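Local coordinates for protein metallophosphoesterase (Sphaerobacter thermophilus, PDB 3RQZ) that binds two zinc ions in a calcineurin-like phosphoesterase fold and probably acts as a metal-dependent phosphatase, at residues V218-I222 with A223-A227; G233-E236 with S237-T240. All blocks are in the same frame, centred on the assembly; numbering follows the deposited sequence.

Both contacts are local N-terminal helix starts, set one after the other along the C-terminal part of the chain: V218-A227 leads from strand 212-218 into helix 222-232, and G233-T240 leads from that helix into helix 236-244. They lie about 14 Å apart, centre to centre, and the two helices also meet through one side-chain-to-backbone bond. Contact 1 lies at the surface, with T225 its one buried residue; contact 2 is partly buried, with L234 and V239 buried and four residues exposed. Contact 1 adds a salt bridge within the first turn, whereas contact 2 relies on carbonyl bonds and a proline-leucine touch, its one acidic side chain being paired with the preceding helix.

Contact 1. Residues V218-I222 with A223-A227; sequences VEYRI and ADTQA
R221 and D224 close the first turn of helix 222-232 with a salt bridge, NE to OD2 at 2.9 Å. The carboxylate oxygen lies in the guanidinium plane at its edge, while NE meets it from above the carboxylate plane, the two planes standing 63° apart. A bend at chi3 (-64°) brings NE round to the acid. R221 O takes two donors: D224 N at 3.0 Å, from above the carbonyl plane, and T225 N in a long, weak bond. I222 O receives Q226 N at 2.8 Å, nearly straight.

This is the N-terminal start of an alpha helix, with R221 as N-cap, in the loop that joins strand 212-218 to the helix. R221 is also the centre of an inverse gamma turn, in which I222 N gives a weak bond of 2.9 Å to Y220 O. With an alanine in place of D224, NE of R221 would probably lose its carboxylate mate and the guanidinium would be freer to swing. The other polar ends are satisfied outside the two segments: Y220 OH by N15 ND2, T225 OG1 by N15 OD1, and Q226 NE2 by V239 O on helix 236-244. T225 OG1 itself sits at the edge of the Y220 ring, 4.0 Å from CE2. One ring face carries I222 CG1, offset toward the rim, and I222 CG2 lies 3.6 Å from Q226 CD.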
loop_
_atom_site.group_PDB
_atom_site.type_symbol
_atom_site.label_atom_id
_atom_site.label_comp_id
_atom_site.label_asym_id
_atom_site.label_seq_id
_atom_site.Cartn_x
_atom_site.Cartn_y
_atom_site.Cartn_z
ATOM N N VAL A 218 12.981 -2.967 -4.026
ATOM C CA VAL A 218 13.665 -4.241 -3.912
ATOM C C VAL A 218 13.164 -5.220 -4.958
ATOM O O VAL A 218 11.948 -5.402 -5.132
ATOM C CB VAL A 218 13.611 -4.831 -2.470
ATOM C CG1 VAL A 218 12.151 -5.070 -1.995
ATOM C CG2 VAL A 218 14.517 -6.100 -2.342
ATOM N N GLU A 219 14.116 -5.847 -5.642
ATOM C CA GLU A 219 13.804 -6.917 -6.590
ATOM C C GLU A 219 13.225 -8.085 -5.821
ATOM O O GLU A 219 13.606 -8.323 -4.660
ATOM C CB GLU A 219 15.061 -7.373 -7.313
ATOM C CG GLU A 219 15.538 -6.394 -8.304
ATOM C CD GLU A 219 16.571 -7.000 -9.257
ATOM O OE1 GLU A 219 17.372 -7.851 -8.815
ATOM O OE2 GLU A 219 16.557 -6.641 -10.449
ATOM N N TYR A 220 12.296 -8.808 -6.441
ATOM C CA TYR A 220 11.762 -10.015 -5.821
ATOM C C TYR A 220 11.559 -11.025 -6.933
ATOM O O TYR A 220 11.714 -10.677 -8.103
ATOM C CB TYR A 220 10.462 -9.733 -5.043
ATOM C CG TYR A 220 9.256 -9.391 -5.909
ATOM C CD1 TYR A 220 9.007 -8.083 -6.311
ATOM C CD2 TYR A 220 8.351 -10.394 -6.317
ATOM C CE1 TYR A 220 7.876 -7.761 -7.100
ATOM C CE2 TYR A 220 7.221 -10.082 -7.114
ATOM C CZ TYR A 220 6.999 -8.775 -7.496
ATOM O OH TYR A 220 5.900 -8.490 -8.267
ATOM N N ARG A 221 11.249 -12.270 -6.586
ATOM C CA ARG A 221 11.149 -13.294 -7.611
ATOM C C ARG A 221 9.768 -13.261 -8.265
ATOM O O ARG A 221 8.876 -14.027 -7.901
ATOM C CB ARG A 221 11.502 -14.674 -7.046
ATOM C CG ARG A 221 12.994 -14.842 -6.705
ATOM C CD ARG A 221 13.348 -16.305 -6.324
ATOM N NE ARG A 221 12.662 -16.748 -5.099
ATOM C CZ ARG A 221 13.022 -16.400 -3.859
ATOM N NH1 ARG A 221 14.077 -15.613 -3.667
ATOM N NH2 ARG A 221 12.330 -16.830 -2.802
ATOM N N ILE A 222 9.615 -12.365 -9.240
ATOM C CA ILE A 222 8.367 -12.188 -9.979
ATOM C C ILE A 222 7.896 -13.500 -10.607
ATOM O O ILE A 222 6.704 -13.800 -10.574
ATOM C CB ILE A 222 8.515 -11.096 -11.085
ATOM C CG1 ILE A 222 8.710 -9.712 -10.449
ATOM C CG2 ILE A 222 7.288 -11.071 -12.014
ATOM C CD1 ILE A 222 9.226 -8.677 -11.440
ATOM N N ALA A 223 8.840 -14.283 -11.142
ATOM C CA ALA A 223 8.547 -15.594 -11.728
ATOM C C ALA A 223 7.768 -16.488 -10.767
ATOM O O ALA A 223 6.888 -17.243 -11.191
ATOM C CB ALA A 223 9.838 -16.303 -12.156
ATOM N N ASP A 224 8.089 -16.396 -9.477
ATOM C CA ASP A 224 7.455 -17.271 -8.475
ATOM C C ASP A 224 6.000 -16.841 -8.217
ATOM O O ASP A 224 5.091 -17.681 -8.146
ATOM C CB ASP A 224 8.240 -17.270 -7.154
ATOM C CG ASP A 224 9.594 -17.976 -7.250
ATOM O OD1 ASP A 224 9.962 -18.494 -8.328
ATOM O OD2 ASP A 224 10.297 -17.995 -6.210
ATOM N N THR A 225 5.775 -15.536 -8.080
ATOM C CA THR A 225 4.410 -15.018 -7.939
ATOM C C THR A 225 3.616 -15.359 -9.211
ATOM O O THR A 225 2.470 -15.806 -9.144
ATOM C CB THR A 225 4.410 -13.511 -7.683
ATOM O OG1 THR A 225 4.928 -13.273 -6.375
ATOM C CG2 THR A 225 3.003 -12.925 -7.769
ATOM N N GLN A 226 4.243 -15.142 -10.364
ATOM C CA GLN A 226 3.623 -15.463 -11.643
ATOM C C GLN A 226 3.246 -16.952 -11.735
ATOM O O GLN A 226 2.127 -17.273 -12.122
ATOM C CB GLN A 226 4.515 -15.029 -12.801
ATOM C CG GLN A 226 4.554 -13.505 -13.013
ATOM C CD GLN A 226 5.379 -13.165 -14.248
ATOM O OE1 GLN A 226 6.396 -13.803 -14.491
ATOM N NE2 GLN A 226 4.940 -12.178 -15.028
ATOM N N ALA A 227 4.146 -17.839 -11.320
ATOM C CA ALA A 227 3.861 -19.284 -11.265
ATOM C C ALA A 227 2.655 -19.606 -10.366
ATOM O O ALA A 227 1.781 -20.418 -10.722
ATOM C CB ALA A 227 5.087 -20.053 -10.796
#

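Contact 2. Residues G233-E236 with S237-T240; sequences GLPE and SLVT
S237, second residue of helix 236-244, points away from the preceding segment overall, though its CB still touches E236, 3.7 Å from E236 C. L238 comes next: its N makes a weak bond of 3.1 Å to P235 O, and its CD1 lies 4.0 Å from P235 CG, the two side chains running side by side in the same direction. Both also touch A85 of helix 85-92. V239 N shares P235 O through a second weak bond, and V239 CG2, placed beside its own backbone N, rests 3.5 Å from that same oxygen.

The segment is a short connection between two consecutive helices: G233, with positive phi, ends helix 222-232 in a Schellman motif, and P235 is the N-cap of helix 236-244. V239 also packs on M229 and R230 of the earlier helix. T240 N then gives E236 O a nearly straight bond of 3.0 Å. Bent about its CB-CG bond (chi2 59°), the E236 chain carries OE2 back to R230 of helix 222-232, with which it forms a salt bridge.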
loop_
_atom_site.group_PDB
_atom_site.type_symbol
_atom_site.label_atom_id
_atom_site.label_comp_id
_atom_site.label_asym_id
_atom_site.label_seq_id
_atom_site.Cartn_x
_atom_site.Cartn_y
_atom_site.Cartn_z
ATOM N N GLY A 233 -5.029 -20.247 -11.717
ATOM C CA GLY A 233 -5.866 -19.960 -12.888
ATOM C C GLY A 233 -6.233 -18.496 -13.037
ATOM O O GLY A 233 -7.211 -18.185 -13.701
ATOM N N LEU A 234 -5.454 -17.594 -12.424
ATOM C CA LEU A 234 -5.681 -16.136 -12.540
ATOM C C LEU A 234 -5.413 -15.592 -13.948
ATOM O O LEU A 234 -4.555 -16.110 -14.648
ATOM C CB LEU A 234 -4.853 -15.358 -11.484
ATOM C CG LEU A 234 -5.381 -15.533 -10.054
ATOM C CD1 LEU A 234 -4.378 -15.048 -9.007
ATOM C CD2 LEU A 234 -6.734 -14.828 -9.883
ATOM N N PRO A 235 -6.158 -14.556 -14.379
ATOM C CA PRO A 235 -6.055 -14.112 -15.795
ATOM C C PRO A 235 -4.642 -13.660 -16.197
ATOM O O PRO A 235 -3.946 -13.009 -15.418
ATOM C CB PRO A 235 -7.026 -12.925 -15.863
ATOM C CG PRO A 235 -7.224 -12.505 -14.455
ATOM C CD PRO A 235 -7.150 -13.768 -13.640
ATOM N N GLU A 236 -4.256 -13.995 -17.422
ATOM C CA GLU A 236 -2.921 -13.737 -17.928
ATOM C C GLU A 236 -2.533 -12.246 -17.959
ATOM O O GLU A 236 -1.371 -11.895 -17.775
ATOM C CB GLU A 236 -2.789 -14.389 -19.307
ATOM C CG GLU A 236 -1.368 -14.531 -19.824
ATOM C CD GLU A 236 -0.452 -15.358 -18.920
ATOM O OE1 GLU A 236 -0.909 -16.310 -18.226
ATOM O OE2 GLU A 236 0.757 -15.041 -18.923
ATOM N N SER A 237 -3.504 -11.369 -18.185
ATOM C CA SER A 237 -3.245 -9.927 -18.158
ATOM C C SER A 237 -2.726 -9.442 -16.783
ATOM O O SER A 237 -1.904 -8.516 -16.696
ATOM C CB SER A 237 -4.507 -9.162 -18.561
ATOM O OG SER A 237 -5.262 -8.832 -17.415
ATOM N N LEU A 238 -3.191 -10.068 -15.707
ATOM C CA LEU A 238 -2.697 -9.711 -14.376
ATOM C C LEU A 238 -1.306 -10.302 -14.124
ATOM O O LEU A 238 -0.474 -9.700 -13.422
ATOM C CB LEU A 238 -3.666 -10.163 -13.278
ATOM C CG LEU A 238 -4.970 -9.382 -13.067
ATOM C CD1 LEU A 238 -5.703 -9.933 -11.828
ATOM C CD2 LEU A 238 -4.738 -7.845 -12.931
ATOM N N VAL A 239 -1.072 -11.485 -14.691
ATOM C CA VAL A 239 0.192 -12.194 -14.505
ATOM C C VAL A 239 1.327 -11.402 -15.174
ATOM O O VAL A 239 2.363 -11.171 -14.567
ATOM C CB VAL A 239 0.119 -13.652 -15.018
ATOM C CG1 VAL A 239 1.473 -14.352 -14.864
ATOM C CG2 VAL A 239 -0.960 -14.426 -14.263
ATOM N N THR A 240 1.086 -10.977 -16.413
ATOM C CA THR A 240 2.082 -10.267 -17.219
ATOM C C THR A 240 2.472 -8.891 -16.673
ATOM O O THR A 240 3.656 -8.546 -16.658
ATOM C CB THR A 240 1.609 -10.093 -18.675
ATOM O OG1 THR A 240 1.583 -11.371 -19.329
ATOM C CG2 THR A 240 2.557 -9.147 -19.425
#